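Periplasmic oligopeptide-binding protein (Burkholderia pseudomallei, PDB 3ZS6) probably binds oligopeptides in the periplasm as the solute-binding component of an ABC transport system and delivers them for uptake. Local coordinates at residues A[184-187]-A[191-194]; A[167-170]-A[174-177]; A[28-33]-A[211-216]; A[198-203]-A[498-503]. All coordinates share one frame; numbering follows the deposited sequence.

In the fold
From the N terminus, contact 3 opens first, on helix 26-35, and closes on strand 210-215 after 177 intervening residues. Two short closures fall within that span, one after the other: contact 2 folds back the loop between helix 159-165 and strand 181-187, and contact 1 makes the hairpin of strands 181-187 and 191-196. W186 packs on T170 to join these two, while backbone bonds from I192 and M194 to Y213 and V211 bring contacts 1 and 3 into one mixed sheet. Contact 4 starts at 198-203, before contact 3 has closed, and ends at 498-503, so the two cross. It brings the C-terminal chain back, where S499 packs on V211 and Y213.

Contact 1: residues A[184-187]-A[191-194]; sequences VDWQ and RIVM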
loop_
_atom_site.group_PDB
_atom_site.type_symbol
_atom_site.label_atom_id
_atom_site.label_comp_id
_atom_site.label_asym_id
_atom_site.label_seq_id
_atom_site.Cartn_x
_atom_site.Cartn_y
_atom_site.Cartn_z
ATOM N N VAL A 184 -2.791 22.023 -9.660
ATOM C CA VAL A 184 -3.553 23.237 -9.968
ATOM C C VAL A 184 -4.672 23.501 -8.960
ATOM O O VAL A 184 -4.919 24.649 -8.576
ATOM C CB VAL A 184 -4.179 23.177 -11.380
ATOM C CG1 VAL A 184 -4.896 24.481 -11.695
ATOM C CG2 VAL A 184 -3.118 22.883 -12.424
ATOM N N ASP A 185 -5.361 22.445 -8.538
ATOM C CA ASP A 185 -6.486 22.608 -7.619
ATOM C C ASP A 185 -6.583 21.412 -6.677
ATOM O O ASP A 185 -6.353 20.265 -7.078
ATOM C CB ASP A 185 -7.794 22.784 -8.404
ATOM C CG ASP A 185 -8.959 23.230 -7.524
ATOM O OD1 ASP A 185 -8.729 23.970 -6.539
ATOM O OD2 ASP A 185 -10.111 22.840 -7.825
ATOM N N TRP A 186 -6.907 21.692 -5.420
ATOM C CA TRP A 186 -7.121 20.651 -4.431
ATOM C C TRP A 186 -8.303 21.040 -3.555
ATOM O O TRP A 186 -8.161 21.852 -2.640
ATOM C CB TRP A 186 -5.869 20.461 -3.569
ATOM C CG TRP A 186 -5.980 19.349 -2.556
ATOM C CD1 TRP A 186 -7.049 18.514 -2.359
ATOM C CD2 TRP A 186 -4.985 18.956 -1.593
ATOM N NE1 TRP A 186 -6.777 17.624 -1.342
ATOM C CE2 TRP A 186 -5.515 17.870 -0.860
ATOM C CE3 TRP A 186 -3.696 19.411 -1.287
ATOM C CZ2 TRP A 186 -4.803 17.238 0.164
ATOM C CZ3 TRP A 186 -2.984 18.774 -0.276
ATOM C CH2 TRP A 186 -3.543 17.696 0.437
ATOM N N GLN A 187 -9.473 20.479 -3.851
ATOM C CA GLN A 187 -10.639 20.669 -2.993
ATOM C C GLN A 187 -10.956 19.349 -2.308
ATOM O O GLN A 187 -11.430 18.411 -2.952
ATOM C CB GLN A 187 -11.844 21.157 -3.803
ATOM C CG GLN A 187 -11.599 22.462 -4.556
ATOM C CD GLN A 187 -12.823 22.924 -5.333
ATOM O OE1 GLN A 187 -13.950 22.869 -4.837
ATOM N NE2 GLN A 187 -12.607 23.365 -6.567
ATOM N N ARG A 191 -12.285 17.377 -5.509
ATOM C CA ARG A 191 -11.411 17.078 -6.630
ATOM C C ARG A 191 -9.987 17.559 -6.427
ATOM O O ARG A 191 -9.725 18.490 -5.653
ATOM C CB ARG A 191 -11.970 17.709 -7.905
ATOM C CG ARG A 191 -12.272 19.183 -7.742
ATOM C CD ARG A 191 -11.571 20.026 -8.785
ATOM N NE ARG A 191 -12.425 20.336 -9.924
ATOM C CZ ARG A 191 -12.423 21.508 -10.557
ATOM N NH1 ARG A 191 -11.618 22.484 -10.153
ATOM N NH2 ARG A 191 -13.228 21.710 -11.593
ATOM N N ILE A 192 -9.074 16.900 -7.132
ATOM C CA ILE A 192 -7.711 17.372 -7.297
ATOM C C ILE A 192 -7.439 17.480 -8.795
ATOM O O ILE A 192 -7.745 16.560 -9.552
ATOM C CB ILE A 192 -6.700 16.426 -6.640
ATOM C CG1 ILE A 192 -6.554 16.760 -5.156
ATOM C CG2 ILE A 192 -5.336 16.503 -7.352
ATOM C CD1 ILE A 192 -5.724 15.751 -4.374
ATOM N N VAL A 193 -6.904 18.617 -9.227
ATOM C CA VAL A 193 -6.582 18.821 -10.641
ATOM C C VAL A 193 -5.099 19.155 -10.799
ATOM O O VAL A 193 -4.539 19.931 -10.016
ATOM C CB VAL A 193 -7.433 19.958 -11.282
ATOM C CG1 VAL A 193 -7.130 20.093 -12.773
ATOM C CG2 VAL A 193 -8.920 19.729 -11.055
ATOM N N MET A 194 -4.467 18.571 -11.813
ATOM C CA MET A 194 -3.056 18.842 -12.098
ATOM C C MET A 194 -2.805 18.979 -13.596
ATOM O O MET A 194 -3.516 18.388 -14.412
ATOM C CB MET A 194 -2.142 17.773 -11.482
ATOM C CG MET A 194 -2.360 16.361 -11.988
ATOM S SD MET A 194 -1.431 15.097 -11.045
ATOM C CE MET A 194 -2.173 15.178 -9.416
#
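D185 turns CG opposite its own N (chi1 -169°), and R191 holds CG between N and the carbonyl carbon and bends again at chi2 and chi3; together these torsions bring the carboxylate and the guanidinium together across the strands. The two side chains cross at about a right angle, with their flat groups perpendicular. The resulting salt bridge spans 2.8 Å from R191 NH1 to D185 OD2; D185 OD2 lies close to the guanidinium plane, and NH1 meets it on its anti side, 26° out of the carboxylate plane. The syn lone pair of D185 OD2 takes Q187 NE2 at 2.8 Å, so two N-H groups grip one oxygen and would probably favour its charged form. These polar side chains share one face of a beta hairpin whose first strand, 181-187, is an outermost strand of a four-stranded mixed sheet. D185 with V193 and Q187 with R191 are hydrogen-bonded antiparallel pairs. At V193 a classic beta bulge interrupts the register, V184 and D185 both facing it: V193 O accepts V184 N at 2.7 Å and D185 N at 3.0 Å. On the other face W186 and I192, a non-hydrogen-bonded pair, lie alongside and point the same way. I192 CG1 comes within 3.3 Å of W186 CD1, and the terminal I192 CD1 sits over the ring as a CH-pi contact, 3.8 Å from the centroid of the five-membered ring. R191 O reaches the edge of the same indole, whose NE1 is hydrogen-bonded to E14 OE2.

Contact 2: residues A[167-170]-A[174-177]; sequences DAWT and NIVS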
loop_
_atom_site.group_PDB
_atom_site.type_symbol
_atom_site.label_atom_id
_atom_site.label_comp_id
_atom_site.label_asym_id
_atom_site.label_seq_id
_atom_site.Cartn_x
_atom_site.Cartn_y
_atom_site.Cartn_z
ATOM N N ASP A 167 3.320 23.845 7.261
ATOM C CA ASP A 167 2.256 22.875 7.000
ATOM C C ASP A 167 1.426 23.205 5.761
ATOM O O ASP A 167 0.641 22.376 5.299
ATOM C CB ASP A 167 1.333 22.729 8.216
ATOM C CG ASP A 167 1.980 21.964 9.355
ATOM O OD1 ASP A 167 2.785 21.048 9.074
ATOM O OD2 ASP A 167 1.686 22.281 10.531
ATOM N N ALA A 168 1.596 24.410 5.229
ATOM C CA ALA A 168 0.834 24.841 4.061
ATOM C C ALA A 168 1.623 24.683 2.766
ATOM O O ALA A 168 1.220 25.199 1.714
ATOM C CB ALA A 168 0.386 26.293 4.225
ATOM N N TRP A 169 2.745 23.972 2.826
ATOM C CA TRP A 169 3.614 23.910 1.653
ATOM C C TRP A 169 3.008 23.115 0.495
ATOM O O TRP A 169 3.292 23.397 -0.671
ATOM C CB TRP A 169 5.041 23.466 2.012
ATOM C CG TRP A 169 5.272 21.983 2.181
ATOM C CD1 TRP A 169 5.287 21.274 3.355
ATOM C CD2 TRP A 169 5.581 21.046 1.145
ATOM N NE1 TRP A 169 5.572 19.952 3.105
ATOM C CE2 TRP A 169 5.751 19.785 1.756
ATOM C CE3 TRP A 169 5.724 21.149 -0.243
ATOM C CZ2 TRP A 169 6.052 18.632 1.023
ATOM C CZ3 TRP A 169 6.028 20.002 -0.970
ATOM C CH2 TRP A 169 6.191 18.764 -0.333
ATOM N N THR A 170 2.136 22.160 0.814
ATOM C CA THR A 170 1.473 21.352 -0.217
ATOM C C THR A 170 0.222 21.999 -0.812
ATOM O O THR A 170 -0.402 21.430 -1.708
ATOM C CB THR A 170 1.100 19.934 0.285
ATOM O OG1 THR A 170 0.263 20.032 1.443
ATOM C CG2 THR A 170 2.359 19.122 0.626
ATOM N N ASN A 174 1.471 27.149 -2.999
ATOM C CA ASN A 174 2.787 27.123 -2.368
ATOM C C ASN A 174 3.670 25.988 -2.875
ATOM O O ASN A 174 4.897 26.104 -2.892
ATOM C CB ASN A 174 2.636 26.994 -0.848
ATOM C CG ASN A 174 1.825 28.123 -0.244
ATOM O OD1 ASN A 174 1.795 29.236 -0.774
ATOM N ND2 ASN A 174 1.164 27.843 0.875
ATOM N N ILE A 175 3.038 24.892 -3.283
ATOM C CA ILE A 175 3.745 23.639 -3.515
ATOM C C ILE A 175 4.827 23.722 -4.587
ATOM O O ILE A 175 4.664 24.377 -5.620
ATOM C CB ILE A 175 2.768 22.485 -3.862
ATOM C CG1 ILE A 175 3.478 21.131 -3.784
ATOM C CG2 ILE A 175 2.159 22.695 -5.240
ATOM C CD1 ILE A 175 2.561 19.938 -4.085
ATOM N N VAL A 176 5.938 23.050 -4.318
ATOM C CA VAL A 176 7.019 22.903 -5.283
ATOM C C VAL A 176 7.285 21.415 -5.401
ATOM O O VAL A 176 7.509 20.743 -4.396
ATOM C CB VAL A 176 8.290 23.613 -4.808
ATOM C CG1 VAL A 176 9.443 23.348 -5.771
ATOM C CG2 VAL A 176 8.037 25.117 -4.656
ATOM N N SER A 177 7.226 20.894 -6.620
ATOM C CA SER A 177 7.364 19.458 -6.839
ATOM C C SER A 177 8.076 19.209 -8.164
ATOM O O SER A 177 8.229 20.127 -8.966
ATOM C CB SER A 177 5.993 18.768 -6.816
ATOM O OG SER A 177 5.219 19.112 -7.953
#
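A168 and N174 supply the one hydrogen bond across this fold-back of the loop between helix 159-165 and strand 181-187. N174 ND2 donates a hydrogen bond to A168 O at 2.8 Å, nearly straight at 171°. N174 CG lies beside its own N and opposite the carbonyl carbon (chi1 -58°), which swings the amide toward A168 O. The acceptor lies in the amide plane of N174, whereas the donor stands above the carbonyl plane of A168, 46° out of it, rather than on a lone pair. The hydrocarbon part of the asparagine follows its amide, N174 CB coming to 3.4 Å from A168 O. Between the backbones, I175 N is 3.0 Å from W169 O, but the poor angle rules out a hydrogen bond.

Apolar contact is carried by W169 and I175, whose side chains cross obliquely. I175 CG1 approaches W169 CZ3 to 4.0 Å, at neither face nor edge of the indole. V176 O lies at the ring edge, near its plane, 3.8 Å from W169 CZ3. Within the first segment T170 CG2 lies over one face of the W169 ring, 3.6 Å above its centre. W169 packs further on V162 and F36, and its NE1 is hydrogen-bonded to D19 OD2.

Chemically, then, the two arms of the loop are joined by one side-chain to backbone bond and by dispersion around a buried indole. Packing and the bond to D19 probably restrict the rotation of that ring.

Contact 3: residues A[28-33]-A[211-216]; sequences GNTIGL and VTYLPI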
loop_
_atom_site.group_PDB
_atom_site.type_symbol
_atom_site.label_atom_id
_atom_site.label_comp_id
_atom_site.label_asym_id
_atom_site.label_seq_id
_atom_site.Cartn_x
_atom_site.Cartn_y
_atom_site.Cartn_z
ATOM N N GLY A 28 -2.538 8.021 -1.997
ATOM C CA GLY A 28 -1.459 8.978 -1.809
ATOM C C GLY A 28 -0.284 8.738 -2.747
ATOM O O GLY A 28 0.299 9.677 -3.293
ATOM N N ASN A 29 0.073 7.474 -2.936
ATOM C CA ASN A 29 1.157 7.136 -3.857
ATOM C C ASN A 29 0.803 7.390 -5.323
ATOM O O ASN A 29 1.622 7.907 -6.072
ATOM C CB ASN A 29 1.613 5.686 -3.667
ATOM C CG ASN A 29 2.539 5.528 -2.486
ATOM O OD1 ASN A 29 3.768 5.573 -2.631
ATOM N ND2 ASN A 29 1.959 5.323 -1.304
ATOM N N THR A 30 -0.413 7.027 -5.727
ATOM C CA THR A 30 -0.836 7.230 -7.119
ATOM C C THR A 30 -0.856 8.717 -7.472
ATOM O O THR A 30 -0.264 9.140 -8.469
ATOM C CB THR A 30 -2.228 6.637 -7.395
ATOM O OG1 THR A 30 -2.222 5.228 -7.111
ATOM C CG2 THR A 30 -2.612 6.863 -8.855
ATOM N N ILE A 31 -1.536 9.513 -6.654
ATOM C CA ILE A 31 -1.531 10.963 -6.847
ATOM C C ILE A 31 -0.129 11.584 -6.690
ATOM O O ILE A 31 0.312 12.338 -7.548
ATOM C CB ILE A 31 -2.523 11.658 -5.910
ATOM C CG1 ILE A 31 -3.947 11.211 -6.247
ATOM C CG2 ILE A 31 -2.412 13.184 -6.036
ATOM C CD1 ILE A 31 -5.007 11.754 -5.300
ATOM N N GLY A 32 0.568 11.254 -5.606
ATOM C CA GLY A 32 1.873 11.840 -5.332
ATOM C C GLY A 32 2.946 11.560 -6.379
ATOM O O GLY A 32 3.854 12.385 -6.597
ATOM N N LEU A 33 2.858 10.401 -7.031
ATOM C CA LEU A 33 3.872 10.025 -8.018
ATOM C C LEU A 33 3.634 10.670 -9.386
ATOM O O LEU A 33 4.517 10.674 -10.240
ATOM C CB LEU A 33 4.000 8.505 -8.133
ATOM C CG LEU A 33 4.635 7.804 -6.925
ATOM C CD1 LEU A 33 4.493 6.294 -7.045
ATOM C CD2 LEU A 33 6.118 8.189 -6.742
ATOM N N VAL A 211 -4.735 15.935 -15.559
ATOM C CA VAL A 211 -5.250 14.818 -14.784
ATOM C C VAL A 211 -6.155 15.324 -13.666
ATOM O O VAL A 211 -5.797 16.246 -12.926
ATOM C CB VAL A 211 -4.114 13.971 -14.164
ATOM C CG1 VAL A 211 -4.684 12.732 -13.477
ATOM C CG2 VAL A 211 -3.116 13.570 -15.219
ATOM N N THR A 212 -7.331 14.721 -13.562
ATOM C CA THR A 212 -8.282 15.047 -12.519
ATOM C C THR A 212 -8.518 13.796 -11.666
ATOM O O THR A 212 -8.847 12.732 -12.199
ATOM C CB THR A 212 -9.618 15.511 -13.130
ATOM O OG1 THR A 212 -9.420 16.738 -13.847
ATOM C CG2 THR A 212 -10.676 15.715 -12.047
ATOM N N TYR A 213 -8.325 13.926 -10.353
ATOM C CA TYR A 213 -8.606 12.843 -9.406
ATOM C C TYR A 213 -9.877 13.139 -8.599
ATOM O O TYR A 213 -9.951 14.151 -7.886
ATOM C CB TYR A 213 -7.427 12.624 -8.445
ATOM C CG TYR A 213 -6.263 11.873 -9.056
ATOM C CD1 TYR A 213 -6.305 10.493 -9.193
ATOM C CD2 TYR A 213 -5.119 12.538 -9.487
ATOM C CE1 TYR A 213 -5.247 9.791 -9.764
ATOM C CE2 TYR A 213 -4.054 11.842 -10.056
ATOM C CZ TYR A 213 -4.127 10.468 -10.190
ATOM O OH TYR A 213 -3.079 9.754 -10.752
ATOM N N LEU A 214 -10.863 12.254 -8.699
ATOM C CA LEU A 214 -12.121 12.415 -7.960
ATOM C C LEU A 214 -12.260 11.345 -6.884
ATOM O O LEU A 214 -12.310 10.155 -7.196
ATOM C CB LEU A 214 -13.323 12.308 -8.906
ATOM C CG LEU A 214 -13.327 13.198 -10.150
ATOM C CD1 LEU A 214 -14.575 12.912 -11.010
ATOM C CD2 LEU A 214 -13.280 14.652 -9.719
ATOM N N PRO A 215 -12.312 11.759 -5.612
ATOM C CA PRO A 215 -12.600 10.814 -4.525
ATOM C C PRO A 215 -14.063 10.419 -4.545
ATOM O O PRO A 215 -14.941 11.270 -4.323
ATOM C CB PRO A 215 -12.304 11.630 -3.261
ATOM C CG PRO A 215 -12.528 13.052 -3.684
ATOM C CD PRO A 215 -12.044 13.117 -5.110
ATOM N N ILE A 216 -14.322 9.147 -4.819
ATOM C CA ILE A 216 -15.681 8.611 -4.836
ATOM C C ILE A 216 -15.689 7.330 -4.009
ATOM O O ILE A 216 -15.050 6.343 -4.384
ATOM C CB ILE A 216 -16.109 8.250 -6.271
ATOM C CG1 ILE A 216 -15.931 9.449 -7.212
ATOM C CG2 ILE A 216 -17.550 7.747 -6.296
ATOM C CD1 ILE A 216 -16.994 10.517 -7.047
#
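I31 and Y213 meet through a CH-pi contact between helix 26-35 and strand 210-215. I31 CG1 sits 3.6 Å from the centroid of the Y213 ring, only 8° off the ring normal, so the methylene lies squarely over the middle of the face. The side chains slide past each other in opposite directions, which leaves I31 CD1 near the root of the ring, 4.0 Å from Y213 CG. With I31 CG1 turned beside its own N (chi1 -64°), it is this longer branch that bears on the aromatic.

Plain van der Waals packing is added by T30, whose CG2 comes at a slant to 3.5 Å from Y213 OH. No hydrogen bond joins the two segments, and the buried polar ends are satisfied nearby: Y213 OH by D34 OD2, T30 OG1 by W26 O.

In the fold, Y213 projects from an inner strand of the mixed sheet, between strands 6-11 and 191-196, and reaches the helix lying against that face. R9 and V11 of one neighbouring strand and M194 of the other touch the same tyrosine, while from helix 26-35 N29 packs on an acidic side chain of the bound peptide.

Contact 4: residues A[198-203]-A[498-503]; sequences DKYWNA and ASQDMY
A type I beta turn, from Y200 to A203, meets the 3-10 segment 499-501 of the C-terminal chain through Y200 and Q500. Their side chains cross at about a right angle, and the phenol ring and the amide stand 79° apart. Q500 OE1 comes to 3.2 Å from Y200 OH without a hydrogen bond, while Q500 NE2 passes 3.9 Å from Y200 CE2. Q500 has CG lodged between N and the carbonyl carbon (chi1 70°) and an extended chain beyond, which carries its amide across to the tyrosine.

A single water does the bridging. It accepts from Q500 NE2 at 2.8 Å and from N202 ND2 at 2.9 Å, and donates to Y200 OH at 3.0 Å. Two of these three groups belong to the turn, which A203 N closes on Y200 O at 3.0 Å, so the water links Y200 and N202 to each other as well as to Q500. Y200 OH is also hydrogen-bonded to E37 OE2, and W201 NE1 to the other oxygen of that carboxylate. P180 and R41 pack on both Y200 and Q500; R41 further makes a salt bridge with D501.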
loop_
_atom_site.group_PDB
_atom_site.type_symbol
_atom_site.label_atom_id
_atom_site.label_comp_id
_atom_site.label_asym_id
_atom_site.label_seq_id
_atom_site.Cartn_x
_atom_site.Cartn_y
_atom_site.Cartn_z
ATOM N N ASP A 198 5.823 21.917 -17.853
ATOM C CA ASP A 198 6.792 22.207 -18.910
ATOM C C ASP A 198 8.221 22.229 -18.369
ATOM O O ASP A 198 9.178 22.351 -19.131
ATOM C CB ASP A 198 6.454 23.522 -19.628
ATOM C CG ASP A 198 6.179 24.668 -18.665
ATOM O OD1 ASP A 198 5.782 24.404 -17.509
ATOM O OD2 ASP A 198 6.343 25.837 -19.072
ATOM N N LYS A 199 8.362 22.093 -17.054
ATOM C CA LYS A 199 9.681 22.045 -16.430
ATOM C C LYS A 199 10.223 20.620 -16.282
ATOM O O LYS A 199 11.424 20.435 -16.110
ATOM C CB LYS A 199 9.659 22.752 -15.070
ATOM C CG LYS A 199 9.080 24.164 -15.119
ATOM C CD LYS A 199 10.072 25.190 -14.598
ATOM C CE LYS A 199 9.619 26.622 -14.894
ATOM N NZ LYS A 199 8.474 27.051 -14.044
ATOM N N TYR A 200 9.345 19.619 -16.359
ATOM C CA TYR A 200 9.752 18.212 -16.224
ATOM C C TYR A 200 10.755 17.809 -17.305
ATOM O O TYR A 200 10.538 18.078 -18.490
ATOM C CB TYR A 200 8.529 17.296 -16.293
ATOM C CG TYR A 200 8.819 15.823 -16.042
ATOM C CD1 TYR A 200 9.389 15.393 -14.846
ATOM C CD2 TYR A 200 8.498 14.865 -16.993
ATOM C CE1 TYR A 200 9.650 14.051 -14.613
ATOM C CE2 TYR A 200 8.740 13.523 -16.770
ATOM C CZ TYR A 200 9.316 13.117 -15.584
ATOM O OH TYR A 200 9.560 11.773 -15.389
ATOM N N TRP A 201 11.845 17.161 -16.901
ATOM C CA TRP A 201 12.925 16.830 -17.836
ATOM C C TRP A 201 12.422 16.030 -19.042
ATOM O O TRP A 201 12.923 16.188 -20.152
ATOM C CB TRP A 201 14.070 16.089 -17.126
ATOM C CG TRP A 201 13.715 14.698 -16.702
ATOM C CD1 TRP A 201 13.167 14.312 -15.508
ATOM C CD2 TRP A 201 13.869 13.503 -17.477
ATOM N NE1 TRP A 201 12.975 12.948 -15.492
ATOM C CE2 TRP A 201 13.395 12.428 -16.690
ATOM C CE3 TRP A 201 14.355 13.237 -18.764
ATOM C CZ2 TRP A 201 13.394 11.113 -17.145
ATOM C CZ3 TRP A 201 14.359 11.928 -19.216
ATOM C CH2 TRP A 201 13.880 10.884 -18.409
ATOM N N ASN A 202 11.418 15.186 -18.836
ATOM C CA ASN A 202 10.915 14.363 -19.931
ATOM C C ASN A 202 9.580 14.857 -20.500
ATOM O O ASN A 202 8.800 14.076 -21.047
ATOM C CB ASN A 202 10.823 12.889 -19.510
ATOM C CG ASN A 202 10.973 11.939 -20.688
ATOM O OD1 ASN A 202 11.546 12.306 -21.722
ATOM N ND2 ASN A 202 10.466 10.715 -20.540
ATOM N N ALA A 203 9.338 16.160 -20.384
ATOM C CA ALA A 203 8.067 16.761 -20.784
ATOM C C ALA A 203 7.680 16.431 -22.230
ATOM O O ALA A 203 6.515 16.151 -22.523
ATOM C CB ALA A 203 8.116 18.276 -20.578
ATOM N N ALA A 498 1.230 5.288 -13.290
ATOM C CA ALA A 498 1.322 6.741 -13.375
ATOM C C ALA A 498 0.620 7.263 -14.612
ATOM O O ALA A 498 0.599 6.605 -15.655
ATOM C CB ALA A 498 2.787 7.173 -13.382
ATOM N N SER A 499 0.060 8.460 -14.508
ATOM C CA SER A 499 -0.628 9.058 -15.647
ATOM C C SER A 499 0.294 9.313 -16.858
ATOM O O SER A 499 -0.141 9.214 -18.008
ATOM C CB SER A 499 -1.318 10.351 -15.213
ATOM O OG SER A 499 -2.229 10.093 -14.158
ATOM N N GLN A 500 1.563 9.635 -16.608
ATOM C CA GLN A 500 2.467 9.995 -17.705
ATOM C C GLN A 500 2.776 8.827 -18.645
ATOM O O GLN A 500 3.311 9.024 -19.743
ATOM C CB GLN A 500 3.775 10.601 -17.182
ATOM C CG GLN A 500 4.699 9.608 -16.472
ATOM C CD GLN A 500 6.135 10.115 -16.398
ATOM O OE1 GLN A 500 6.682 10.347 -15.315
ATOM N NE2 GLN A 500 6.749 10.287 -17.558
ATOM N N ASP A 501 2.462 7.612 -18.211
ATOM C CA ASP A 501 2.735 6.436 -19.028
ATOM C C ASP A 501 1.550 6.079 -19.932
ATOM O O ASP A 501 1.655 5.184 -20.770
ATOM C CB ASP A 501 3.148 5.243 -18.146
ATOM C CG ASP A 501 4.461 5.497 -17.400
ATOM O OD1 ASP A 501 5.406 6.010 -18.028
ATOM O OD2 ASP A 501 4.545 5.211 -16.187
ATOM N N MET A 502 0.432 6.787 -19.769
ATOM C CA MET A 502 -0.748 6.544 -20.605
ATOM C C MET A 502 -0.962 7.672 -21.625
ATOM O O MET A 502 -0.311 8.711 -21.557
ATOM C CB MET A 502 -1.995 6.322 -19.732
ATOM C CG MET A 502 -1.983 4.977 -18.987
ATOM S SD MET A 502 -3.358 4.745 -17.830
ATOM C CE MET A 502 -2.796 5.760 -16.457
ATOM N N TYR A 503 -1.867 7.454 -22.573
ATOM C CA TYR A 503 -2.125 8.426 -23.623
ATOM C C TYR A 503 -3.474 8.130 -24.248
ATOM O O TYR A 503 -3.888 6.975 -24.326
ATOM C CB TYR A 503 -1.025 8.369 -24.698
ATOM C CG TYR A 503 -0.725 6.958 -25.158
ATOM C CD1 TYR A 503 -1.444 6.374 -26.186
ATOM C CD2 TYR A 503 0.257 6.200 -24.531
ATOM C CE1 TYR A 503 -1.181 5.079 -26.598
ATOM C CE2 TYR A 503 0.523 4.907 -24.926
ATOM C CZ TYR A 503 -0.196 4.351 -25.960
ATOM O OH TYR A 503 0.077 3.062 -26.349
HETATM O O HOH W 1 9.524 10.045 -17.899
#